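Local coordinates for protein dihydrodipicolinate synthase (Agrobacterium tumefaciens, PDB 3B4U) that probably catalyses the condensation of pyruvate with an aldehyde on the lysine-biosynthetic route, as a TIM-barrel lyase of the dihydrodipicolinate synthase family, at residues 25-30 and 68-73; 21-26 and 62-67; 102-107 and 123-128; 117-122 and 151-156; 255-260 and 283-288. All coordinates share one frame; numbering follows the deposited sequence. Where two conformers were deposited one is given.

Interaction 1. Residues 25-30 and 68-73; sequences AMIAHA and AGIAPS
Ile27, on helix 23-35, puts two of its methyl groups against the methyl of Ala68, at the point where helix 57-67 gives way to the loop leading to strand 75-79. Its CD1 lies 3.8 Å from Ala68 CB and its CG2 lies 3.9 Å from the same atom, so the two branches straddle one small knob. The apolar contact continues at Ile70, whose terminal CD1 touches both Ile27 CG2, at 4.1 Å, and the CB of Ala30, at 4.0 Å. Ile27 CG2, anti to the backbone N (chi1 of CG1 -71°), faces the loop and touches both Ala68 and Ile70. Contact across the two segments is thus made by methyl groups alone.

The backbone turns sharply between the two loop partners. Gly69, with phi at 94°, completes a Schellman motif that ends helix 57-67, and the reversal brings Ala68 and Ile70 to the same neighbour. The carbonyl O of Ala68 also accepts a hydrogen bond from Arg31 NH1. Ile27, Ala30 and Ile70 all pack on Phe65 of helix 57-67, while Ala30 reaches inward to Val41 of strand 40-43, so the contact joins helix 23-35 to the loop that leaves helix 57-67.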
# COMPACT_ATOMS: atom_id res chain seq x y z
N ALA B 25 -22.08 9.70 13.05
CA ALA B 25 -21.80 10.90 12.25
C ALA B 25 -21.56 10.53 10.79
O ALA B 25 -21.99 11.25 9.87
CB ALA B 25 -20.59 11.65 12.79
N MET B 26 -20.91 9.38 10.57
CA MET B 26 -20.61 8.95 9.21
C MET B 26 -21.87 8.62 8.44
O MET B 26 -22.04 9.02 7.28
CB MET B 26 -19.65 7.77 9.27
CG MET B 26 -19.06 7.40 7.94
SD MET B 26 -17.79 5.97 8.19
CE MET B 26 -17.32 5.67 6.34
N ILE B 27 -22.76 7.88 9.10
CA ILE B 27 -24.02 7.51 8.48
C ILE B 27 -24.88 8.75 8.22
O ILE B 27 -25.50 8.88 7.19
CB ILE B 27 -24.75 6.46 9.35
CG1 ILE B 27 -23.99 5.14 9.25
CG2 ILE B 27 -26.18 6.30 8.93
CD1 ILE B 27 -24.35 4.09 10.28
N ALA B 28 -24.92 9.66 9.18
CA ALA B 28 -25.70 10.90 9.00
C ALA B 28 -25.16 11.74 7.83
O ALA B 28 -25.94 12.31 7.05
CB ALA B 28 -25.72 11.71 10.31
N HIS B 29 -23.85 11.77 7.69
CA HIS B 29 -23.23 12.46 6.57
C HIS B 29 -23.58 11.78 5.25
O HIS B 29 -23.92 12.46 4.28
CB HIS B 29 -21.72 12.57 6.81
CG HIS B 29 -21.00 13.24 5.71
ND1 HIS B 29 -21.27 14.53 5.31
CD2 HIS B 29 -20.00 12.77 4.92
CE1 HIS B 29 -20.45 14.82 4.31
NE2 HIS B 29 -19.67 13.78 4.05
N ALA B 30 -23.54 10.46 5.22
CA ALA B 30 -23.96 9.74 4.02
C ALA B 30 -25.40 10.09 3.66
O ALA B 30 -25.73 10.34 2.50
CB ALA B 30 -23.81 8.25 4.22
N ALA B 68 -28.41 0.47 9.53
CA ALA B 68 -28.99 1.81 9.59
C ALA B 68 -29.93 2.07 8.40
O ALA B 68 -30.48 3.15 8.27
CB ALA B 68 -27.91 2.86 9.66
N GLY B 69 -30.02 1.14 7.48
CA GLY B 69 -31.03 1.20 6.45
C GLY B 69 -30.64 1.83 5.15
O GLY B 69 -31.50 1.99 4.30
N ILE B 70 -29.37 2.17 4.98
CA ILE B 70 -28.91 2.63 3.69
C ILE B 70 -28.86 1.43 2.76
O ILE B 70 -28.30 0.39 3.10
CB ILE B 70 -27.55 3.35 3.80
CG1 ILE B 70 -27.72 4.68 4.55
CG2 ILE B 70 -26.98 3.63 2.40
CD1 ILE B 70 -26.44 5.38 4.93
N ALA B 71 -29.49 1.55 1.61
CA ALA B 71 -29.56 0.43 0.68
C ALA B 71 -28.16 0.02 0.22
O ALA B 71 -27.40 0.89 -0.20
CB ALA B 71 -30.40 0.84 -0.55
N PRO B 72 -27.83 -1.27 0.25
CA PRO B 72 -26.53 -1.68 -0.28
C PRO B 72 -26.28 -1.21 -1.72
O PRO B 72 -25.15 -0.89 -2.07
CB PRO B 72 -26.59 -3.21 -0.18
CG PRO B 72 -27.44 -3.50 0.99
CD PRO B 72 -28.51 -2.38 0.94
N SER B 73 -27.33 -1.14 -2.54
CA SER B 73 -27.19 -0.64 -3.89
C SER B 73 -26.85 0.83 -4.00
O SER B 73 -26.58 1.31 -5.11
CB SER B 73 -28.44 -0.96 -4.68
OG SER B 73 -29.56 -0.30 -4.14

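Interaction 2. Residues 21-26 and 62-67; sequences VDIDAM and LSSFIA
Ile23 and Met26, one turn apart on helix 23-35, meet Ser64 and Phe65 of helix 57-67 through carbon and sulfur atoms. The apolar part begins at Ile23, whose CG1 comes within 3.6 Å of Ser64 CB. With CG1 anti to the backbone N (chi1 -172°), the ethyl arm extends across to the neighbouring helix, and its CD1 goes on to Phe65 CE1 at 4.2 Å, approaching the ring at a slant. Ser64 thus offers its CB to the contact; its hydroxyl is hydrogen-bonded to the carbonyl O of Ala60, in the preceding turn of its own helix.

The aromatic part is a Met-aromatic contact. The extended Met26 chain crosses the Phe65 side chain at about a right angle. Its CG sits at the ring edge, close to the ring plane and 3.9 Å from Phe65 CE1, and its SD is 5.4 Å from the ring centroid, 79° off the normal. The sulfur therefore faces the ring hydrogens rather than the pi cloud.

At the start of helix 23-35, Asp22 is the N-cap: within segment 21-26 its OD1 accepts a hydrogen bond from Ala25 N at 3.1 Å, with the donor reaching it from above the carboxylate plane.

Ile61, one turn before Phe65, touches Val21, Ile23 and Met26. Beneath the two helices, Leu43 of strand 40-43 touches both Met26 and Phe65, so the contact joins the two neighbouring helices above the strand that connects them in sequence.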
# COMPACT_ATOMS: atom_id res chain seq x y z
N VAL B 21 -13.75 5.51 14.63
CA VAL B 21 -14.70 6.06 13.68
C VAL B 21 -15.98 6.46 14.39
O VAL B 21 -16.50 5.70 15.19
CB VAL B 21 -14.94 5.07 12.54
CG1 VAL B 21 -16.09 5.56 11.59
CG2 VAL B 21 -13.65 4.85 11.75
N ASP B 22 -16.48 7.65 14.12
CA ASP B 22 -17.81 8.09 14.60
C ASP B 22 -18.84 7.60 13.63
O ASP B 22 -19.19 8.25 12.66
CB ASP B 22 -17.83 9.61 14.75
CG ASP B 22 -19.06 10.11 15.47
OD1 ASP B 22 -20.10 9.46 15.39
OD2 ASP B 22 -18.99 11.20 16.07
N ILE B 23 -19.30 6.38 13.88
CA ILE B 23 -20.16 5.73 12.92
C ILE B 23 -21.50 6.45 12.75
O ILE B 23 -22.00 6.58 11.62
CB ILE B 23 -20.37 4.24 13.28
CG1 ILE B 23 -21.11 3.50 12.17
CG2 ILE B 23 -21.14 4.06 14.61
CD1 ILE B 23 -20.46 3.54 10.83
N ASP B 24 -22.07 6.99 13.82
CA ASP B 24 -23.33 7.71 13.67
C ASP B 24 -23.15 8.95 12.82
O ASP B 24 -24.00 9.23 11.97
CB ASP B 24 -23.94 8.09 15.04
CG ASP B 24 -24.39 6.89 15.85
OD1 ASP B 24 -24.53 5.78 15.31
OD2 ASP B 24 -24.66 7.11 17.06
N ALA B 25 -22.08 9.70 13.05
CA ALA B 25 -21.80 10.90 12.25
C ALA B 25 -21.56 10.53 10.79
O ALA B 25 -21.99 11.25 9.87
CB ALA B 25 -20.59 11.65 12.79
N MET B 26 -20.91 9.38 10.57
CA MET B 26 -20.61 8.95 9.21
C MET B 26 -21.87 8.62 8.44
O MET B 26 -22.04 9.02 7.28
CB MET B 26 -19.65 7.77 9.27
CG MET B 26 -19.06 7.40 7.94
SD MET B 26 -17.79 5.97 8.19
CE MET B 26 -17.32 5.67 6.34
N LEU B 62 -19.41 -1.20 7.37
CA LEU B 62 -20.36 -1.64 6.34
C LEU B 62 -21.61 -2.24 6.99
O LEU B 62 -22.74 -1.96 6.58
CB LEU B 62 -19.69 -2.61 5.36
CG LEU B 62 -20.58 -3.07 4.21
CD1 LEU B 62 -21.08 -1.91 3.37
CD2 LEU B 62 -19.83 -4.09 3.37
N SER B 63 -21.40 -3.11 7.97
CA SER B 63 -22.52 -3.73 8.67
C SER B 63 -23.40 -2.66 9.31
O SER B 63 -24.63 -2.75 9.27
CB SER B 63 -21.96 -4.69 9.71
OG SER B 63 -23.01 -5.31 10.43
N SER B 64 -22.81 -1.66 9.95
CA SER B 64 -23.58 -0.59 10.57
C SER B 64 -24.35 0.24 9.55
O SER B 64 -25.50 0.62 9.81
CB SER B 64 -22.68 0.31 11.39
OG SER B 64 -22.13 -0.37 12.51
N PHE B 65 -23.74 0.52 8.40
CA PHE B 65 -24.47 1.25 7.34
C PHE B 65 -25.71 0.49 6.93
O PHE B 65 -26.80 1.08 6.76
CB PHE B 65 -23.57 1.42 6.10
CG PHE B 65 -22.89 2.77 6.02
CD1 PHE B 65 -21.87 3.12 6.90
CD2 PHE B 65 -23.27 3.70 5.05
CE1 PHE B 65 -21.29 4.38 6.82
CE2 PHE B 65 -22.70 4.95 4.99
CZ PHE B 65 -21.71 5.30 5.87
N ILE B 66 -25.56 -0.82 6.74
CA ILE B 66 -26.68 -1.65 6.28
C ILE B 66 -27.75 -1.76 7.37
O ILE B 66 -28.94 -1.64 7.08
CB ILE B 66 -26.15 -2.99 5.76
CG1 ILE B 66 -25.33 -2.72 4.50
CG2 ILE B 66 -27.30 -3.95 5.48
CD1 ILE B 66 -24.57 -3.91 3.93
N ALA B 67 -27.34 -1.92 8.62
CA ALA B 67 -28.32 -1.96 9.72
C ALA B 67 -29.05 -0.64 9.88
O ALA B 67 -30.23 -0.63 10.26
CB ALA B 67 -27.63 -2.34 11.02

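Interaction 3. Residues 102-107 and 123-128; sequences ILLAPP and SAVFSK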
# COMPACT_ATOMS: atom_id res chain seq x y z
N ILE B 102 -17.54 -2.28 -6.45
CA ILE B 102 -16.24 -2.14 -5.81
C ILE B 102 -15.44 -1.09 -6.58
O ILE B 102 -15.41 -1.12 -7.80
CB ILE B 102 -15.47 -3.48 -5.86
CG1 ILE B 102 -16.30 -4.64 -5.31
CG2 ILE B 102 -14.12 -3.35 -5.12
CD1 ILE B 102 -16.80 -4.45 -3.89
N LEU B 103 -14.76 -0.19 -5.86
CA LEU B 103 -13.77 0.70 -6.45
C LEU B 103 -12.43 0.08 -6.12
O LEU B 103 -11.97 0.17 -4.99
CB LEU B 103 -13.91 2.10 -5.88
CG LEU B 103 -12.85 3.08 -6.36
CD1 LEU B 103 -12.95 3.32 -7.87
CD2 LEU B 103 -12.96 4.41 -5.60
N LEU B 104 -11.84 -0.59 -7.10
CA LEU B 104 -10.67 -1.42 -6.88
C LEU B 104 -9.41 -0.78 -7.42
O LEU B 104 -9.22 -0.63 -8.62
CB LEU B 104 -10.88 -2.79 -7.53
CG LEU B 104 -9.77 -3.81 -7.34
CD1 LEU B 104 -9.56 -4.19 -5.87
CD2 LEU B 104 -10.05 -5.06 -8.18
N ALA B 105 -8.52 -0.42 -6.50
CA ALA B 105 -7.22 0.06 -6.88
C ALA B 105 -6.32 -1.10 -7.28
O ALA B 105 -6.44 -2.18 -6.73
CB ALA B 105 -6.57 0.86 -5.74
N PRO B 106 -5.38 -0.86 -8.19
CA PRO B 106 -4.29 -1.82 -8.37
C PRO B 106 -3.44 -1.85 -7.09
O PRO B 106 -3.48 -0.92 -6.30
CB PRO B 106 -3.48 -1.25 -9.53
CG PRO B 106 -3.67 0.23 -9.35
CD PRO B 106 -5.11 0.40 -8.92
N PRO B 107 -2.66 -2.91 -6.91
CA PRO B 107 -1.75 -2.97 -5.79
C PRO B 107 -0.71 -1.83 -5.88
O PRO B 107 -0.31 -1.44 -6.98
CB PRO B 107 -1.13 -4.36 -5.96
CG PRO B 107 -1.18 -4.62 -7.45
CD PRO B 107 -2.48 -4.03 -7.84
N SER B 123 -6.90 -10.36 -12.91
CA SER B 123 -7.46 -11.66 -13.23
C SER B 123 -7.49 -12.60 -12.03
O SER B 123 -8.48 -13.28 -11.78
CB SER B 123 -6.67 -12.32 -14.34
OG SER B 123 -7.25 -13.58 -14.66
N ALA B 124 -6.40 -12.63 -11.27
CA ALA B 124 -6.33 -13.50 -10.09
C ALA B 124 -7.31 -13.07 -9.01
O ALA B 124 -7.94 -13.91 -8.37
CB ALA B 124 -4.91 -13.51 -9.54
N VAL B 125 -7.48 -11.76 -8.83
CA VAL B 125 -8.48 -11.26 -7.88
C VAL B 125 -9.88 -11.71 -8.31
O VAL B 125 -10.63 -12.23 -7.48
CB VAL B 125 -8.42 -9.72 -7.75
CG1 VAL B 125 -9.59 -9.18 -6.93
CG2 VAL B 125 -7.10 -9.32 -7.10
N PHE B 126 -10.22 -11.56 -9.57
CA PHE B 126 -11.54 -11.91 -10.05
C PHE B 126 -11.80 -13.41 -9.92
O PHE B 126 -12.89 -13.82 -9.50
CB PHE B 126 -11.75 -11.45 -11.49
CG PHE B 126 -11.56 -9.97 -11.70
CD1 PHE B 126 -11.70 -9.03 -10.66
CD2 PHE B 126 -11.19 -9.51 -12.94
CE1 PHE B 126 -11.46 -7.70 -10.88
CE2 PHE B 126 -10.96 -8.18 -13.16
CZ PHE B 126 -11.11 -7.27 -12.12
N SER B 127 -10.80 -14.23 -10.24
CA SER B 127 -10.92 -15.68 -10.08
C SER B 127 -11.16 -16.05 -8.64
O SER B 127 -11.96 -16.96 -8.35
CB SER B 127 -9.65 -16.37 -10.59
OG SER B 127 -9.75 -17.78 -10.41
N LYS B 128 -10.44 -15.41 -7.72
CA LYS B 128 -10.58 -15.68 -6.31
C LYS B 128 -11.94 -15.24 -5.76
O LYS B 128 -12.54 -15.94 -4.94
CB LYS B 128 -9.43 -15.02 -5.55
CG LYS B 128 -9.40 -15.37 -4.09
CD LYS B 128 -9.15 -16.84 -3.85
CE LYS B 128 -8.87 -17.14 -2.38
NZ LYS B 128 -8.48 -18.57 -2.21
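Leu104, the last residue of strand 101-104, loses the most surface in this contact and is the strand residue that makes it, with CD2 the atom that touches both partners. Its CG is anti to the backbone N (chi1 -177°), and CD2 projects outward from the barrel wall to helix 115-129. There it meets two consecutive residues, Val125 and Phe126.

Val125 points its CB toward the strand, and its CG1 stands 4.3 Å from Leu104 CD2, a rather loose approach. Phe126 leaves its helix at an angle to that direction, yet the ring swings back so that CE1 comes to 4.0 Å from the same methyl. The methyl reaches the ring obliquely. Outside the two segments, the Phe126 ring makes an edge-to-face pair with Phe161 and also touches Ile136 of strand 136-140, against which Leu104 packs as well.

Strand 101-104, helix 115-129 and strand 136-140 form a beta-alpha-beta unit, the repeating element of the TIM barrel, and this is the layer where its helix lies on its strands. All three touching residues are buried, and their side chains are hydrocarbon. Leu104 also packs on Phe122, and Phe126 on Ile164, so the contact is part of a wider apolar layer between strands and helix. With no polar group to align, the fit here depends on shape and on burial of nonpolar surface.

Interaction 4. Residues 117-122 and 151-156; sequences GLFAWF and VELVGR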
# COMPACT_ATOMS: atom_id res chain seq x y z
N GLY B 117 1.71 -7.56 -15.69
CA GLY B 117 1.62 -7.86 -14.28
C GLY B 117 0.29 -7.44 -13.68
O GLY B 117 -0.33 -8.17 -12.90
N LEU B 118 -0.17 -6.27 -14.06
CA LEU B 118 -1.47 -5.78 -13.58
C LEU B 118 -2.64 -6.62 -14.12
O LEU B 118 -3.55 -6.95 -13.37
CB LEU B 118 -1.65 -4.32 -13.97
CG LEU B 118 -0.73 -3.36 -13.23
CD1 LEU B 118 -0.82 -2.00 -13.86
CD2 LEU B 118 -1.08 -3.28 -11.71
N PHE B 119 -2.60 -7.00 -15.40
CA PHE B 119 -3.65 -7.84 -15.94
C PHE B 119 -3.75 -9.13 -15.13
O PHE B 119 -4.81 -9.57 -14.75
CB PHE B 119 -3.41 -8.17 -17.43
CG PHE B 119 -4.47 -9.05 -18.00
CD1 PHE B 119 -5.67 -8.52 -18.42
CD2 PHE B 119 -4.30 -10.42 -18.01
CE1 PHE B 119 -6.67 -9.34 -18.88
CE2 PHE B 119 -5.31 -11.25 -18.44
CZ PHE B 119 -6.50 -10.70 -18.86
N ALA B 120 -2.59 -9.75 -14.89
CA ALA B 120 -2.55 -10.98 -14.14
C ALA B 120 -3.06 -10.80 -12.72
O ALA B 120 -3.72 -11.67 -12.18
CB ALA B 120 -1.12 -11.53 -14.12
N TRP B 121 -2.77 -9.65 -12.10
CA TRP B 121 -3.23 -9.41 -10.74
C TRP B 121 -4.76 -9.29 -10.70
O TRP B 121 -5.43 -9.95 -9.91
CB TRP B 121 -2.63 -8.11 -10.19
CG TRP B 121 -2.90 -7.90 -8.74
CD1 TRP B 121 -2.16 -8.37 -7.71
CD2 TRP B 121 -3.95 -7.13 -8.16
NE1 TRP B 121 -2.69 -7.94 -6.52
CE2 TRP B 121 -3.80 -7.20 -6.77
CE3 TRP B 121 -5.01 -6.39 -8.68
CZ2 TRP B 121 -4.64 -6.50 -5.88
CZ3 TRP B 121 -5.84 -5.71 -7.81
CH2 TRP B 121 -5.65 -5.78 -6.42
N PHE B 122 -5.32 -8.44 -11.57
CA PHE B 122 -6.76 -8.30 -11.61
C PHE B 122 -7.43 -9.64 -11.93
O PHE B 122 -8.42 -10.00 -11.31
CB PHE B 122 -7.18 -7.23 -12.61
CG PHE B 122 -6.99 -5.81 -12.15
CD1 PHE B 122 -7.78 -5.27 -11.14
CD2 PHE B 122 -6.01 -5.02 -12.71
CE1 PHE B 122 -7.61 -3.97 -10.71
CE2 PHE B 122 -5.84 -3.72 -12.28
CZ PHE B 122 -6.63 -3.20 -11.30
N VAL B 151 -5.06 2.76 -21.14
CA VAL B 151 -6.21 2.47 -21.98
C VAL B 151 -6.16 1.04 -22.49
O VAL B 151 -7.16 0.33 -22.50
CB VAL B 151 -6.32 3.50 -23.14
CG1 VAL B 151 -7.45 3.12 -24.08
CG2 VAL B 151 -6.50 4.93 -22.57
N GLU B 152 -4.97 0.60 -22.88
CA GLU B 152 -4.77 -0.74 -23.39
C GLU B 152 -5.11 -1.80 -22.32
O GLU B 152 -5.78 -2.80 -22.60
CB GLU B 152 -3.33 -0.87 -23.88
CG GLU B 152 -3.03 -0.04 -25.13
CD GLU B 152 -2.73 1.49 -24.94
OE1 GLU B 152 -2.61 2.11 -23.84
OE2 GLU B 152 -2.59 2.12 -26.01
N LEU B 153 -4.66 -1.57 -21.09
CA LEU B 153 -4.98 -2.48 -19.99
C LEU B 153 -6.47 -2.52 -19.75
O LEU B 153 -7.03 -3.59 -19.57
CB LEU B 153 -4.23 -2.05 -18.73
CG LEU B 153 -4.58 -2.93 -17.51
CD1 LEU B 153 -4.20 -4.41 -17.69
CD2 LEU B 153 -3.91 -2.36 -16.27
N VAL B 154 -7.11 -1.36 -19.71
CA VAL B 154 -8.58 -1.31 -19.53
C VAL B 154 -9.25 -2.16 -20.61
O VAL B 154 -10.13 -2.93 -20.31
CB VAL B 154 -9.10 0.11 -19.51
CG1 VAL B 154 -10.60 0.12 -19.55
CG2 VAL B 154 -8.58 0.87 -18.27
N GLY B 155 -8.77 -2.06 -21.86
CA GLY B 155 -9.35 -2.86 -22.95
C GLY B 155 -9.16 -4.35 -22.72
O GLY B 155 -10.07 -5.11 -22.97
N ARG B 156 -7.99 -4.77 -22.26
CA ARG B 156 -7.73 -6.17 -21.96
C ARG B 156 -8.65 -6.66 -20.86
O ARG B 156 -9.16 -7.76 -20.89
CB ARG B 156 -6.26 -6.43 -21.62
CG ARG B 156 -5.33 -6.19 -22.80
CD ARG B 156 -3.89 -6.09 -22.39
NE ARG B 156 -3.38 -7.37 -21.90
CZ ARG B 156 -2.17 -7.54 -21.39
NH1 ARG B 156 -1.37 -6.50 -21.16
NH2 ARG B 156 -1.75 -8.74 -21.06
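The ring of Phe119 and the guanidinium of Arg156 lie almost in parallel, their planes 9° apart, but they are displaced from each other rather than squarely superposed. Over one face of the guanidinium sits Phe119 CB, 4.0 Å above the plane and toward its rim. Arg156 NH2 is 4.1 Å from CG, the near corner of the ring. The edge of the Phe119 ring is occupied by the other helix: CE1 lies 3.6 Å from the carbonyl O of Arg156, and Leu153 CD1 is also near the ring plane. Within helix 115-129, Trp121 CE3 lies 3.9 Å above one face of the Phe122 ring, offset toward its rim.

The bend of the Arg156 chain at chi3 (68°) turns the guanidinium back toward Phe119; separately, Arg156 CB touches Phe119 CD1 at 3.9 Å. The charge is held by Asp116, one turn before Ala120 on helix 115-129, through a salt bridge to NH1. That bond probably fixes the rotation of the guanidinium over Phe119.

Leu153 fills the inner part of the contact as a fork. CD1 packs on Phe119 CB at 3.9 Å, and CD2 packs on Leu118 CB at 3.8 Å, the two leucine side chains running nearly at right angles.

The short helical segments 117-122 and 151-156 run in similar directions, inclined at 33° with axes 10.3 Å apart, as neighbouring outer helices of the barrel do. Phe119 continues onto Leu157 and Ala160, while Leu118 packs inward on Pro106 and Val147. On the same helix, Ala120 and Trp121 pack on Ala268 of the second subunit.

Interaction 5. Residues 255-260 and 283-288; sequences SHTTGE and GAFDAL
A nearly linear hydrogen bond between a histidine and a carboxylate joins two helices here: His256 NE2 donates to Asp286 OD1 at 2.8 Å, with an N-H...O angle of 177°. The oxygen lies in the imidazole plane and is approached on its syn side but 29° out of the carboxylate plane; ring and carboxylate planes are turned 35° apart. Donation from NE2 places a proton on that nitrogen, and the nearby carboxylate would be expected to raise the affinity of the imidazole for a second one.

Phe285 packs beside this bond. Its CD2 lies near the imidazole plane at the edge of that ring, 3.7 Å from His256 CD2, and the two rings meet obliquely. Farther round the same phenyl ring, Thr257 CG2 presses on CZ at 3.6 Å, while the threonine hydroxyl is occupied by the carbonyl O of Leu253 in its own helix.

After these residues helix 246-258 stops at Gly259, where Thr258 OG1 accepts from Glu260 N in an ST turn. Phe285 also packs on Leu217 and Phe289, so the contact fastens the end of helix 246-258 to helix 275-289, in the helical region following the last barrel strand.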
# COMPACT_ATOMS: atom_id res chain seq x y z
N SER B 255 -16.71 20.49 7.53
CA SER B 255 -16.94 21.19 8.80
C SER B 255 -17.52 22.59 8.56
O SER B 255 -18.47 23.00 9.23
CB SER B 255 -15.64 21.31 9.61
OG SER B 255 -15.35 20.09 10.27
N HIS B 256 -16.95 23.33 7.61
CA HIS B 256 -17.36 24.70 7.36
C HIS B 256 -18.79 24.79 6.89
O HIS B 256 -19.55 25.66 7.34
CB HIS B 256 -16.41 25.30 6.35
CG HIS B 256 -16.64 26.76 6.06
ND1 HIS B 256 -16.64 27.73 7.04
CD2 HIS B 256 -16.79 27.39 4.88
CE1 HIS B 256 -16.82 28.90 6.46
NE2 HIS B 256 -16.90 28.73 5.15
N THR B 257 -19.19 23.90 5.98
CA THR B 257 -20.53 23.98 5.43
C THR B 257 -21.62 23.42 6.33
O THR B 257 -22.77 23.79 6.21
CB THR B 257 -20.62 23.30 4.04
OG1 THR B 257 -20.28 21.90 4.17
CG2 THR B 257 -19.70 23.97 3.02
N THR B 258 -21.27 22.51 7.23
CA THR B 258 -22.25 21.83 8.09
C THR B 258 -22.29 22.34 9.52
O THR B 258 -23.24 22.05 10.24
CB THR B 258 -21.98 20.31 8.16
OG1 THR B 258 -20.73 20.09 8.81
CG2 THR B 258 -21.98 19.69 6.77
N GLY B 259 -21.22 23.00 9.96
CA GLY B 259 -21.01 23.36 11.36
C GLY B 259 -20.58 22.21 12.26
O GLY B 259 -20.48 22.38 13.47
N GLU B 260 -20.33 21.04 11.69
CA GLU B 260 -19.91 19.86 12.45
C GLU B 260 -18.41 19.90 12.66
O GLU B 260 -17.64 19.80 11.71
CB GLU B 260 -20.36 18.58 11.74
CG GLU B 260 -21.88 18.45 11.67
CD GLU B 260 -22.39 17.39 10.75
OE1 GLU B 260 -21.59 16.66 10.14
OE2 GLU B 260 -23.62 17.28 10.66
N GLY B 283 -11.91 30.93 3.49
CA GLY B 283 -11.98 32.18 2.74
C GLY B 283 -12.07 31.94 1.25
O GLY B 283 -12.84 32.62 0.54
N ALA B 284 -11.28 31.00 0.75
CA ALA B 284 -11.31 30.64 -0.67
C ALA B 284 -12.70 30.11 -1.06
O ALA B 284 -13.25 30.47 -2.12
CB ALA B 284 -10.29 29.64 -0.97
N PHE B 285 -13.27 29.25 -0.21
CA PHE B 285 -14.60 28.76 -0.42
C PHE B 285 -15.62 29.89 -0.41
O PHE B 285 -16.46 29.97 -1.30
CB PHE B 285 -14.92 27.67 0.62
CG PHE B 285 -16.33 27.18 0.55
CD1 PHE B 285 -16.67 26.08 -0.24
CD2 PHE B 285 -17.32 27.80 1.25
CE1 PHE B 285 -17.98 25.65 -0.29
CE2 PHE B 285 -18.63 27.38 1.19
CZ PHE B 285 -18.96 26.30 0.41
N ASP B 286 -15.56 30.74 0.61
CA ASP B 286 -16.55 31.78 0.76
C ASP B 286 -16.53 32.75 -0.43
O ASP B 286 -17.58 33.21 -0.86
CB ASP B 286 -16.32 32.58 2.04
CG ASP B 286 -16.68 31.82 3.28
OD1 ASP B 286 -17.32 30.74 3.22
OD2 ASP B 286 -16.36 32.35 4.37
N ALA B 287 -15.35 33.03 -0.96
CA ALA B 287 -15.21 33.97 -2.09
C ALA B 287 -15.91 33.44 -3.33
O ALA B 287 -16.33 34.21 -4.19
CB ALA B 287 -13.78 34.22 -2.39
N LEU B 288 -16.00 32.11 -3.45
CA LEU B 288 -16.62 31.47 -4.60
C LEU B 288 -18.09 31.12 -4.41
O LEU B 288 -18.86 31.19 -5.38
CB LEU B 288 -15.81 30.22 -4.97
CG LEU B 288 -14.47 30.53 -5.63
CD1 LEU B 288 -13.53 29.32 -5.56
CD2 LEU B 288 -14.64 31.00 -7.07

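In the fold
Interactions 1 and 2 form one continuous patch, with centres about 7 Å apart: they share Ala25 and Met26 of helix 23-35, and Ala30 CB of interaction 1 lies 3.6 Å from Phe65 CE2 of interaction 2. Interactions 3 and 4 are joined likewise through helix 115-129, centres about 11 Å apart, with Leu104 CD2 3.7 Å from Phe122 CE1. The two pairs lie well apart on the barrel, interactions 1 and 4 on opposite sides of the chain's centre. Interaction 5 comes within about 5 Å, between nearest atoms, of interactions 1 and 2 but is about 41 Å from interaction 4 between centres. A bound magnesium ion lies about 12 Å from the Leu104 side chain.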